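Local structure of Orf11 (Staphylococcus phage P68, 6O43) at residues D3-T11 and N176-L186; Q103-D114 and R145-W156. The protein is a potential phage lysin, probably acting on the staphylococcal cell wall, although its exact chemistry is not established. One frame throughout, in Å; residues are numbered along the deposited sequence.

Interaction 1: residues D3-T11 and N176-L186; sequences DQEKIDKFT and NPFLDGANTIL
Over one face of the Phe10 ring lie backbone atoms of Phe178 and Ala182: Phe178 O stands 3.5 Å above the ring plane, toward the rim, and Ala182 N lies over the same face. Ile185 CD1 comes to the ring edge near its plane, 3.5 Å from Phe10 CE1. The Phe178 ring takes Thr11 CG2 on a face, 3.5 Å from its centroid and 20° off the normal, a CH-pi contact, while Phe10 CD2 meets it at the edge. With CG anti to the backbone N (chi1 -170°), the Phe10 ring is carried over to the other helix. The pairing is a perpendicular crossing, 90° between the short axes at 8.4 Å, in which two side chains of helix 3-11 sit as knobs in holes of helix 177-186. Phe10 fills the hole formed by Phe178, Gly181, Ala182 and Ile185; Lys6 fills that of Leu179, Ala182, Asn183 and Leu186. Tyr67 and Ile143 also touch both phenylalanines. The bent Lys6 chain brings NZ to 3.0 Å from Asn183 OD1, a weak hydrogen bond, and a water joins Asp3 OD1 to Asn183 ND2. Ile7 CG1 packs on Leu179 CB at 3.8 Å. Asn176, the N-cap, accepts from Leu179 N through OD1, while its ND2 donates to Ala157 O.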
loop_
_atom_site.group_PDB
_atom_site.type_symbol
_atom_site.label_atom_id
_atom_site.label_comp_id
_atom_site.label_asym_id
_atom_site.label_seq_id
_atom_site.Cartn_x
_atom_site.Cartn_y
_atom_site.Cartn_z
ATOM N N ASP A 3 14.520 -6.012 -7.075
ATOM C CA ASP A 3 13.522 -5.423 -6.190
ATOM C C ASP A 3 12.857 -4.216 -6.840
ATOM O O ASP A 3 11.638 -4.035 -6.733
ATOM C CB ASP A 3 14.165 -5.019 -4.863
ATOM C CG ASP A 3 14.609 -6.211 -4.042
ATOM O OD1 ASP A 3 14.245 -7.352 -4.397
ATOM O OD2 ASP A 3 15.325 -6.003 -3.039
ATOM N N GLN A 4 13.644 -3.376 -7.516
ATOM C CA GLN A 4 13.080 -2.187 -8.146
ATOM C C GLN A 4 12.027 -2.564 -9.180
ATOM O O GLN A 4 10.994 -1.894 -9.302
ATOM C CB GLN A 4 14.192 -1.353 -8.782
ATOM C CG GLN A 4 13.754 0.050 -9.156
ATOM C CD GLN A 4 13.104 0.774 -7.992
ATOM O OE1 GLN A 4 13.698 0.918 -6.923
ATOM N NE2 GLN A 4 11.866 1.218 -8.187
ATOM N N GLU A 5 12.270 -3.644 -9.925
ATOM C CA GLU A 5 11.287 -4.116 -10.893
ATOM C C GLU A 5 9.997 -4.542 -10.204
ATOM O O GLU A 5 8.898 -4.266 -10.700
ATOM C CB GLU A 5 11.882 -5.268 -11.703
ATOM C CG GLU A 5 10.928 -5.948 -12.669
ATOM C CD GLU A 5 11.616 -7.035 -13.471
ATOM O OE1 GLU A 5 12.850 -6.943 -13.649
ATOM O OE2 GLU A 5 10.931 -7.982 -13.912
ATOM N N LYS A 6 10.106 -5.216 -9.057
ATOM C CA LYS A 6 8.911 -5.587 -8.307
ATOM C C LYS A 6 8.219 -4.358 -7.732
ATOM O O LYS A 6 6.988 -4.247 -7.787
ATOM C CB LYS A 6 9.273 -6.577 -7.201
ATOM C CG LYS A 6 9.750 -7.924 -7.727
ATOM C CD LYS A 6 9.746 -9.001 -6.649
ATOM C CE LYS A 6 10.973 -8.914 -5.757
ATOM N NZ LYS A 6 11.443 -10.274 -5.359
ATOM N N ILE A 7 8.993 -3.424 -7.177
ATOM C CA ILE A 7 8.416 -2.177 -6.681
ATOM C C ILE A 7 7.689 -1.449 -7.803
ATOM O O ILE A 7 6.548 -1.000 -7.639
ATOM C CB ILE A 7 9.509 -1.292 -6.055
ATOM C CG1 ILE A 7 10.081 -1.953 -4.801
ATOM C CG2 ILE A 7 8.961 0.097 -5.743
ATOM C CD1 ILE A 7 11.438 -1.398 -4.388
ATOM N N ASP A 8 8.344 -1.316 -8.961
ATOM C CA ASP A 8 7.747 -0.595 -10.082
ATOM C C ASP A 8 6.421 -1.220 -10.494
ATOM O O ASP A 8 5.400 -0.530 -10.591
ATOM C CB ASP A 8 8.717 -0.561 -11.264
ATOM C CG ASP A 8 9.848 0.430 -11.065
ATOM O OD1 ASP A 8 9.823 1.178 -10.063
ATOM O OD2 ASP A 8 10.763 0.459 -11.912
ATOM N N LYS A 9 6.418 -2.530 -10.745
ATOM C CA LYS A 9 5.171 -3.199 -11.100
ATOM C C LYS A 9 4.100 -2.955 -10.045
ATOM O O LYS A 9 2.923 -2.764 -10.373
ATOM C CB LYS A 9 5.411 -4.700 -11.282
ATOM C CG LYS A 9 6.389 -5.046 -12.396
ATOM C CD LYS A 9 6.483 -6.551 -12.601
ATOM N N PHE A 10 4.492 -2.943 -8.771
ATOM C CA PHE A 10 3.517 -2.810 -7.694
ATOM C C PHE A 10 2.956 -1.392 -7.624
ATOM O O PHE A 10 1.738 -1.190 -7.690
ATOM C CB PHE A 10 4.156 -3.213 -6.364
ATOM C CG PHE A 10 3.175 -3.345 -5.236
ATOM C CD1 PHE A 10 2.423 -4.499 -5.088
ATOM C CD2 PHE A 10 3.009 -2.320 -4.317
ATOM C CE1 PHE A 10 1.519 -4.631 -4.049
ATOM C CE2 PHE A 10 2.105 -2.445 -3.274
ATOM C CZ PHE A 10 1.359 -3.605 -3.140
ATOM N N THR A 11 3.830 -0.389 -7.492
ATOM C CA THR A 11 3.348 0.982 -7.339
ATOM C C THR A 11 2.488 1.422 -8.518
ATOM O O THR A 11 1.565 2.227 -8.346
ATOM C CB THR A 11 4.520 1.956 -7.162
ATOM O OG1 THR A 11 5.418 1.848 -8.272
ATOM C CG2 THR A 11 5.270 1.671 -5.872
ATOM N N ASN A 176 9.681 -0.952 3.435
ATOM C CA ASN A 176 9.191 -0.658 2.093
ATOM C C ASN A 176 7.868 -1.379 1.878
ATOM O O ASN A 176 7.857 -2.597 1.632
ATOM C CB ASN A 176 10.212 -1.073 1.029
ATOM C CG ASN A 176 9.815 -0.621 -0.369
ATOM O OD1 ASN A 176 8.627 -0.512 -0.686
ATOM N ND2 ASN A 176 10.808 -0.351 -1.209
ATOM N N PRO A 177 6.730 -0.684 1.962
ATOM C CA PRO A 177 5.443 -1.376 1.780
ATOM C C PRO A 177 5.246 -1.907 0.372
ATOM O O PRO A 177 4.589 -2.941 0.200
ATOM C CB PRO A 177 4.409 -0.296 2.129
ATOM C CG PRO A 177 5.124 1.010 1.862
ATOM C CD PRO A 177 6.562 0.756 2.227
ATOM N N PHE A 178 5.804 -1.238 -0.639
ATOM C CA PHE A 178 5.613 -1.685 -2.013
ATOM C C PHE A 178 6.372 -2.979 -2.284
ATOM O O PHE A 178 5.833 -3.902 -2.907
ATOM C CB PHE A 178 6.045 -0.593 -2.989
ATOM C CG PHE A 178 5.492 0.765 -2.659
ATOM C CD1 PHE A 178 4.124 0.963 -2.552
ATOM C CD2 PHE A 178 6.339 1.847 -2.467
ATOM C CE1 PHE A 178 3.609 2.211 -2.249
ATOM C CE2 PHE A 178 5.832 3.101 -2.166
ATOM C CZ PHE A 178 4.464 3.284 -2.057
ATOM N N LEU A 179 7.621 -3.069 -1.824
ATOM C CA LEU A 179 8.376 -4.305 -1.999
ATOM C C LEU A 179 7.768 -5.439 -1.182
ATOM O O LEU A 179 7.569 -6.548 -1.691
ATOM C CB LEU A 179 9.840 -4.090 -1.616
ATOM C CG LEU A 179 10.741 -5.319 -1.773
ATOM C CD1 LEU A 179 10.696 -5.835 -3.203
ATOM C CD2 LEU A 179 12.173 -5.008 -1.357
ATOM N N ASP A 180 7.472 -5.181 0.093
ATOM C CA ASP A 180 6.856 -6.209 0.925
ATOM C C ASP A 180 5.528 -6.674 0.340
ATOM O O ASP A 180 5.218 -7.872 0.355
ATOM C CB ASP A 180 6.664 -5.682 2.347
ATOM C CG ASP A 180 7.980 -5.448 3.065
ATOM O OD1 ASP A 180 9.040 -5.753 2.479
ATOM O OD2 ASP A 180 7.956 -4.962 4.216
ATOM N N GLY A 181 4.726 -5.738 -0.171
ATOM C CA GLY A 181 3.463 -6.117 -0.781
ATOM C C GLY A 181 3.656 -7.016 -1.986
ATOM O O GLY A 181 2.984 -8.042 -2.128
ATOM N N ALA A 182 4.587 -6.647 -2.870
ATOM C CA ALA A 182 4.851 -7.470 -4.047
ATOM C C ALA A 182 5.320 -8.865 -3.655
ATOM O O ALA A 182 4.867 -9.863 -4.229
ATOM C CB ALA A 182 5.885 -6.791 -4.945
ATOM N N ASN A 183 6.225 -8.958 -2.675
ATOM C CA ASN A 183 6.749 -10.260 -2.274
ATOM C C ASN A 183 5.667 -11.130 -1.645
ATOM O O ASN A 183 5.656 -12.352 -1.838
ATOM C CB ASN A 183 7.922 -10.082 -1.310
ATOM C CG ASN A 183 9.186 -9.632 -2.012
ATOM O OD1 ASN A 183 9.346 -9.837 -3.214
ATOM N ND2 ASN A 183 10.097 -9.023 -1.262
ATOM N N THR A 184 4.755 -10.525 -0.882
ATOM C CA THR A 184 3.668 -11.300 -0.295
ATOM C C THR A 184 2.721 -11.811 -1.371
ATOM O O THR A 184 2.276 -12.964 -1.321
ATOM C CB THR A 184 2.909 -10.462 0.732
ATOM O OG1 THR A 184 3.793 -10.102 1.803
ATOM C CG2 THR A 184 1.724 -11.251 1.288
ATOM N N ILE A 185 2.414 -10.973 -2.362
ATOM C CA ILE A 185 1.541 -11.398 -3.453
ATOM C C ILE A 185 2.146 -12.594 -4.179
ATOM O O ILE A 185 1.482 -13.616 -4.388
ATOM C CB ILE A 185 1.272 -10.221 -4.407
ATOM C CG1 ILE A 185 0.246 -9.275 -3.781
ATOM C CG2 ILE A 185 0.805 -10.718 -5.766
ATOM C CD1 ILE A 185 0.295 -7.858 -4.332
ATOM N N LEU A 186 3.418 -12.488 -4.566
ATOM C CA LEU A 186 4.080 -13.597 -5.246
ATOM C C LEU A 186 4.205 -14.810 -4.331
ATOM O O LEU A 186 3.932 -15.943 -4.742
ATOM C CB LEU A 186 5.453 -13.155 -5.752
ATOM C CG LEU A 186 5.468 -12.023 -6.782
ATOM C CD1 LEU A 186 6.865 -11.439 -6.912
ATOM C CD2 LEU A 186 4.966 -12.519 -8.132
HETATM O O HOH W 1 12.867 -8.684 -2.305
#

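Interaction 2: residues Q103-D114 and R145-W156; sequences QSKQAGQPSWYD and RAYIPLTAAATW
Gln106 and Arg145 exchange two hydrogen bonds, each running from a side chain to the other residue's backbone carbonyl. Gln106 NE2 donates to Arg145 O at 2.8 Å, nearly straight (173° at the hydrogen) and in the carbonyl plane. In return Arg145 NH1 gives to Gln106 O at 2.9 Å, again in the carbonyl plane, with the acceptor at the guanidinium edge. Arg145 CG lies anti to its own nitrogen (chi1 -176°) and the chain bends at chi3, which lays its methylenes along Ser104 O and Gln106 O. NH2 donates to Met138 O and to a water, so the guanidinium is tied to two backbone regions. In fold terms, an extended loop leaving helix 89-104 runs past helix 143-147 and the start of helix 152-159, where Thr151 is the N-cap, its OG1 accepting from Ala154 N. Farther along, Thr155 OG1 serves both segments: it accepts from Ser111 N at 2.9 Å and donates to Ile148 O at 2.9 Å. Its CG2 sits over the Trp112 six-membered ring, 3.7 Å from the centroid, and Trp112 NE1 is satisfied by Asn131 OD1. Trp156 NE1 donates to Trp112 O at 2.9 Å, approaching from above the carbonyl plane although the oxygen lies near the indole plane. One water donates to both Gln109 O and Pro149 O, bridging the loop to the link between helices 143-147 and 152-159.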
loop_
_atom_site.group_PDB
_atom_site.type_symbol
_atom_site.label_atom_id
_atom_site.label_comp_id
_atom_site.label_asym_id
_atom_site.label_seq_id
_atom_site.Cartn_x
_atom_site.Cartn_y
_atom_site.Cartn_z
ATOM N N GLN A 103 -7.533 8.946 -2.338
ATOM C CA GLN A 103 -6.108 9.252 -2.419
ATOM C C GLN A 103 -5.507 8.769 -3.733
ATOM O O GLN A 103 -4.638 9.439 -4.304
ATOM C CB GLN A 103 -5.372 8.646 -1.220
ATOM C CG GLN A 103 -5.765 9.290 0.106
ATOM C CD GLN A 103 -5.012 8.726 1.298
ATOM O OE1 GLN A 103 -4.064 7.954 1.144
ATOM N NE2 GLN A 103 -5.429 9.117 2.499
ATOM N N SER A 104 -5.969 7.625 -4.243
ATOM C CA SER A 104 -5.425 7.106 -5.494
ATOM C C SER A 104 -5.696 8.029 -6.674
ATOM O O SER A 104 -5.063 7.866 -7.724
ATOM C CB SER A 104 -5.995 5.716 -5.797
ATOM O OG SER A 104 -7.297 5.807 -6.349
ATOM N N LYS A 105 -6.615 8.988 -6.534
ATOM C CA LYS A 105 -6.906 9.960 -7.585
ATOM C C LYS A 105 -6.408 11.363 -7.248
ATOM O O LYS A 105 -6.782 12.322 -7.929
ATOM C CB LYS A 105 -8.410 10.012 -7.862
ATOM C CG LYS A 105 -9.100 8.663 -7.992
ATOM C CD LYS A 105 -10.586 8.872 -8.229
ATOM C CE LYS A 105 -11.409 7.682 -7.775
ATOM N NZ LYS A 105 -12.872 7.972 -7.830
ATOM N N GLN A 106 -5.592 11.510 -6.210
ATOM C CA GLN A 106 -5.193 12.838 -5.759
ATOM C C GLN A 106 -4.124 13.431 -6.671
ATOM O O GLN A 106 -3.311 12.718 -7.267
ATOM C CB GLN A 106 -4.670 12.783 -4.321
ATOM C CG GLN A 106 -3.341 12.061 -4.182
ATOM C CD GLN A 106 -2.982 11.764 -2.739
ATOM O OE1 GLN A 106 -3.415 12.463 -1.823
ATOM N NE2 GLN A 106 -2.191 10.713 -2.530
ATOM N N ALA A 107 -4.144 14.753 -6.790
ATOM C CA ALA A 107 -3.004 15.451 -7.358
ATOM C C ALA A 107 -1.829 15.383 -6.388
ATOM O O ALA A 107 -1.992 15.129 -5.192
ATOM C CB ALA A 107 -3.360 16.907 -7.659
ATOM N N GLY A 108 -0.632 15.600 -6.907
ATOM C CA GLY A 108 0.527 15.649 -6.042
ATOM C C GLY A 108 1.820 15.474 -6.810
ATOM O O GLY A 108 1.847 15.445 -8.039
ATOM N N GLN A 109 2.894 15.378 -6.036
ATOM C CA GLN A 109 4.244 15.169 -6.534
ATOM C C GLN A 109 5.031 14.467 -5.443
ATOM O O GLN A 109 4.639 14.516 -4.270
ATOM C CB GLN A 109 4.915 16.500 -6.914
ATOM C CG GLN A 109 5.227 17.398 -5.718
ATOM C CD GLN A 109 5.587 18.821 -6.126
ATOM O OE1 GLN A 109 5.102 19.327 -7.141
ATOM N NE2 GLN A 109 6.436 19.473 -5.335
ATOM N N PRO A 110 6.129 13.800 -5.787
ATOM C CA PRO A 110 6.885 13.062 -4.771
ATOM C C PRO A 110 7.487 13.999 -3.736
ATOM O O PRO A 110 7.727 15.184 -3.985
ATOM C CB PRO A 110 7.975 12.345 -5.581
ATOM C CG PRO A 110 7.422 12.267 -6.986
ATOM C CD PRO A 110 6.659 13.568 -7.142
ATOM N N SER A 111 7.717 13.442 -2.548
ATOM C CA SER A 111 8.266 14.165 -1.405
ATOM C C SER A 111 9.631 13.569 -1.086
ATOM O O SER A 111 9.717 12.456 -0.557
ATOM C CB SER A 111 7.323 14.073 -0.208
ATOM O OG SER A 111 7.987 14.422 0.987
ATOM N N TRP A 112 10.695 14.302 -1.409
ATOM C CA TRP A 112 12.033 13.727 -1.391
ATOM C C TRP A 112 12.752 13.881 -0.057
ATOM O O TRP A 112 13.796 13.246 0.136
ATOM C CB TRP A 112 12.874 14.336 -2.515
ATOM C CG TRP A 112 12.315 14.026 -3.865
ATOM C CD1 TRP A 112 11.634 14.874 -4.686
ATOM C CD2 TRP A 112 12.361 12.764 -4.538
ATOM N NE1 TRP A 112 11.264 14.219 -5.840
ATOM C CE2 TRP A 112 11.700 12.923 -5.772
ATOM C CE3 TRP A 112 12.906 11.516 -4.221
ATOM C CZ2 TRP A 112 11.568 11.880 -6.687
ATOM C CZ3 TRP A 112 12.773 10.480 -5.133
ATOM C CH2 TRP A 112 12.110 10.670 -6.350
ATOM N N TYR A 113 12.228 14.680 0.873
ATOM C CA TYR A 113 12.847 14.811 2.183
ATOM C C TYR A 113 11.779 14.834 3.265
ATOM O O TYR A 113 10.637 15.233 3.028
ATOM C CB TYR A 113 13.729 16.070 2.280
ATOM C CG TYR A 113 12.973 17.380 2.261
ATOM C CD1 TYR A 113 12.644 17.998 1.061
ATOM C CD2 TYR A 113 12.601 18.006 3.441
ATOM C CE1 TYR A 113 11.959 19.198 1.037
ATOM C CE2 TYR A 113 11.919 19.209 3.429
ATOM C CZ TYR A 113 11.599 19.800 2.223
ATOM O OH TYR A 113 10.920 20.995 2.204
ATOM N N ASP A 114 12.172 14.397 4.459
ATOM C CA ASP A 114 11.275 14.318 5.609
ATOM C C ASP A 114 11.083 15.716 6.186
ATOM O O ASP A 114 11.984 16.261 6.834
ATOM C CB ASP A 114 11.849 13.356 6.647
ATOM C CG ASP A 114 11.009 13.275 7.912
ATOM O OD1 ASP A 114 9.965 13.956 7.996
ATOM O OD2 ASP A 114 11.399 12.516 8.827
ATOM N N ARG A 145 0.067 6.593 -6.713
ATOM C CA ARG A 145 -0.537 7.904 -6.508
ATOM C C ARG A 145 -1.165 8.023 -5.127
ATOM O O ARG A 145 -1.162 9.109 -4.537
ATOM C CB ARG A 145 -1.575 8.180 -7.596
ATOM C CG ARG A 145 -2.201 9.564 -7.526
ATOM C CD ARG A 145 -2.789 9.967 -8.871
ATOM N NE ARG A 145 -1.751 10.133 -9.888
ATOM C CZ ARG A 145 -0.994 11.222 -10.012
ATOM N NH1 ARG A 145 -1.158 12.247 -9.182
ATOM N NH2 ARG A 145 -0.071 11.289 -10.964
ATOM N N ALA A 146 -1.686 6.919 -4.583
ATOM C CA ALA A 146 -2.341 6.979 -3.280
ATOM C C ALA A 146 -1.364 7.299 -2.154
ATOM O O ALA A 146 -1.746 7.950 -1.174
ATOM C CB ALA A 146 -3.057 5.658 -2.992
ATOM N N TYR A 147 -0.111 6.862 -2.266
ATOM C CA TYR A 147 0.839 6.974 -1.163
ATOM C C TYR A 147 2.000 7.927 -1.419
ATOM O O TYR A 147 2.413 8.637 -0.500
ATOM C CB TYR A 147 1.389 5.589 -0.813
ATOM C CG TYR A 147 0.358 4.665 -0.192
ATOM C CD1 TYR A 147 -0.025 4.815 1.134
ATOM C CD2 TYR A 147 -0.228 3.644 -0.931
ATOM C CE1 TYR A 147 -0.966 3.975 1.714
ATOM C CE2 TYR A 147 -1.171 2.796 -0.360
ATOM C CZ TYR A 147 -1.533 2.967 0.964
ATOM O OH TYR A 147 -2.466 2.128 1.529
ATOM N N ILE A 148 2.539 7.974 -2.640
ATOM C CA ILE A 148 3.814 8.666 -2.865
ATOM C C ILE A 148 3.784 10.131 -2.434
ATOM O O ILE A 148 4.725 10.570 -1.750
ATOM C CB ILE A 148 4.255 8.495 -4.329
ATOM C CG1 ILE A 148 4.854 7.099 -4.543
ATOM C CG2 ILE A 148 5.255 9.582 -4.719
ATOM C CD1 ILE A 148 4.826 6.633 -5.971
ATOM N N PRO A 149 2.777 10.933 -2.793
ATOM C CA PRO A 149 2.847 12.372 -2.476
ATOM C C PRO A 149 2.864 12.681 -0.991
ATOM O O PRO A 149 3.350 13.752 -0.606
ATOM C CB PRO A 149 1.586 12.947 -3.137
ATOM C CG PRO A 149 1.138 11.907 -4.113
ATOM C CD PRO A 149 1.563 10.590 -3.549
ATOM N N LEU A 150 2.371 11.776 -0.142
ATOM C CA LEU A 150 1.978 12.140 1.213
ATOM C C LEU A 150 3.081 11.988 2.255
ATOM O O LEU A 150 3.025 12.665 3.288
ATOM C CB LEU A 150 0.763 11.313 1.634
ATOM C CG LEU A 150 -0.479 11.632 0.803
ATOM C CD1 LEU A 150 -1.636 10.719 1.166
ATOM C CD2 LEU A 150 -0.861 13.092 0.995
ATOM N N THR A 151 4.069 11.127 2.029
ATOM C CA THR A 151 5.161 10.957 2.975
ATOM C C THR A 151 6.458 10.756 2.210
ATOM O O THR A 151 6.464 10.223 1.096
ATOM C CB THR A 151 4.936 9.767 3.920
ATOM O OG1 THR A 151 4.952 8.549 3.166
ATOM C CG2 THR A 151 3.600 9.893 4.643
ATOM N N ALA A 152 7.560 11.199 2.818
ATOM C CA ALA A 152 8.868 10.985 2.211
ATOM C C ALA A 152 9.214 9.504 2.163
ATOM O O ALA A 152 9.848 9.039 1.208
ATOM C CB ALA A 152 9.940 11.768 2.975
ATOM N N ALA A 153 8.794 8.742 3.177
ATOM C CA ALA A 153 9.092 7.313 3.208
ATOM C C ALA A 153 8.454 6.585 2.031
ATOM O O ALA A 153 9.056 5.668 1.461
ATOM C CB ALA A 153 8.626 6.700 4.531
ATOM N N ALA A 154 7.236 6.975 1.653
ATOM C CA ALA A 154 6.591 6.341 0.508
ATOM C C ALA A 154 7.296 6.708 -0.791
ATOM O O ALA A 154 7.429 5.873 -1.694
ATOM C CB ALA A 154 5.115 6.734 0.451
ATOM N N THR A 155 7.756 7.954 -0.902
ATOM C CA THR A 155 8.509 8.362 -2.083
ATOM C C THR A 155 9.817 7.594 -2.189
ATOM O O THR A 155 10.167 7.086 -3.259
ATOM C CB THR A 155 8.771 9.866 -2.045
ATOM O OG1 THR A 155 7.544 10.561 -2.295
ATOM C CG2 THR A 155 9.816 10.256 -3.099
ATOM N N TRP A 156 10.563 7.508 -1.084
ATOM C CA TRP A 156 11.800 6.734 -1.084
ATOM C C TRP A 156 11.541 5.278 -1.449
ATOM O O TRP A 156 12.288 4.687 -2.237
ATOM C CB TRP A 156 12.479 6.826 0.281
ATOM C CG TRP A 156 12.892 8.209 0.668
ATOM C CD1 TRP A 156 13.250 9.232 -0.169
ATOM C CD2 TRP A 156 12.989 8.728 1.998
ATOM N NE1 TRP A 156 13.568 10.352 0.563
ATOM C CE2 TRP A 156 13.415 10.068 1.895
ATOM C CE3 TRP A 156 12.762 8.187 3.268
ATOM C CZ2 TRP A 156 13.611 10.875 3.012
ATOM C CZ3 TRP A 156 12.961 8.991 4.377
ATOM C CH2 TRP A 156 13.381 10.320 4.241
HETATM O O HOH W 2 -0.918 15.528 -9.812
HETATM O O HOH W 3 0.753 14.093 -11.024
HETATM O O HOH W 4 4.615 15.977 -2.066
#

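The order along the chain is 3-11, 103-114, 145-156, 176-186, so interaction 1 joins segments near the two termini and interaction 2 falls wholly within the span between them. Their centres lie about 16 Å apart, and they meet directly: Phe178 CE2 of interaction 1 is 3.2 Å from Ala154 O of interaction 2, and Phe178 CZ is 4.0 Å from Tyr147 CB. Helices 143-147 and 152-159 therefore connect the two, carrying one side of interaction 2 while Ile143, Ala157 and Ala158 touch residues of interaction 1. With no strand in the model, such helix and loop contacts tie the terminal helices to the middle of this chain, about half helix and the rest loop.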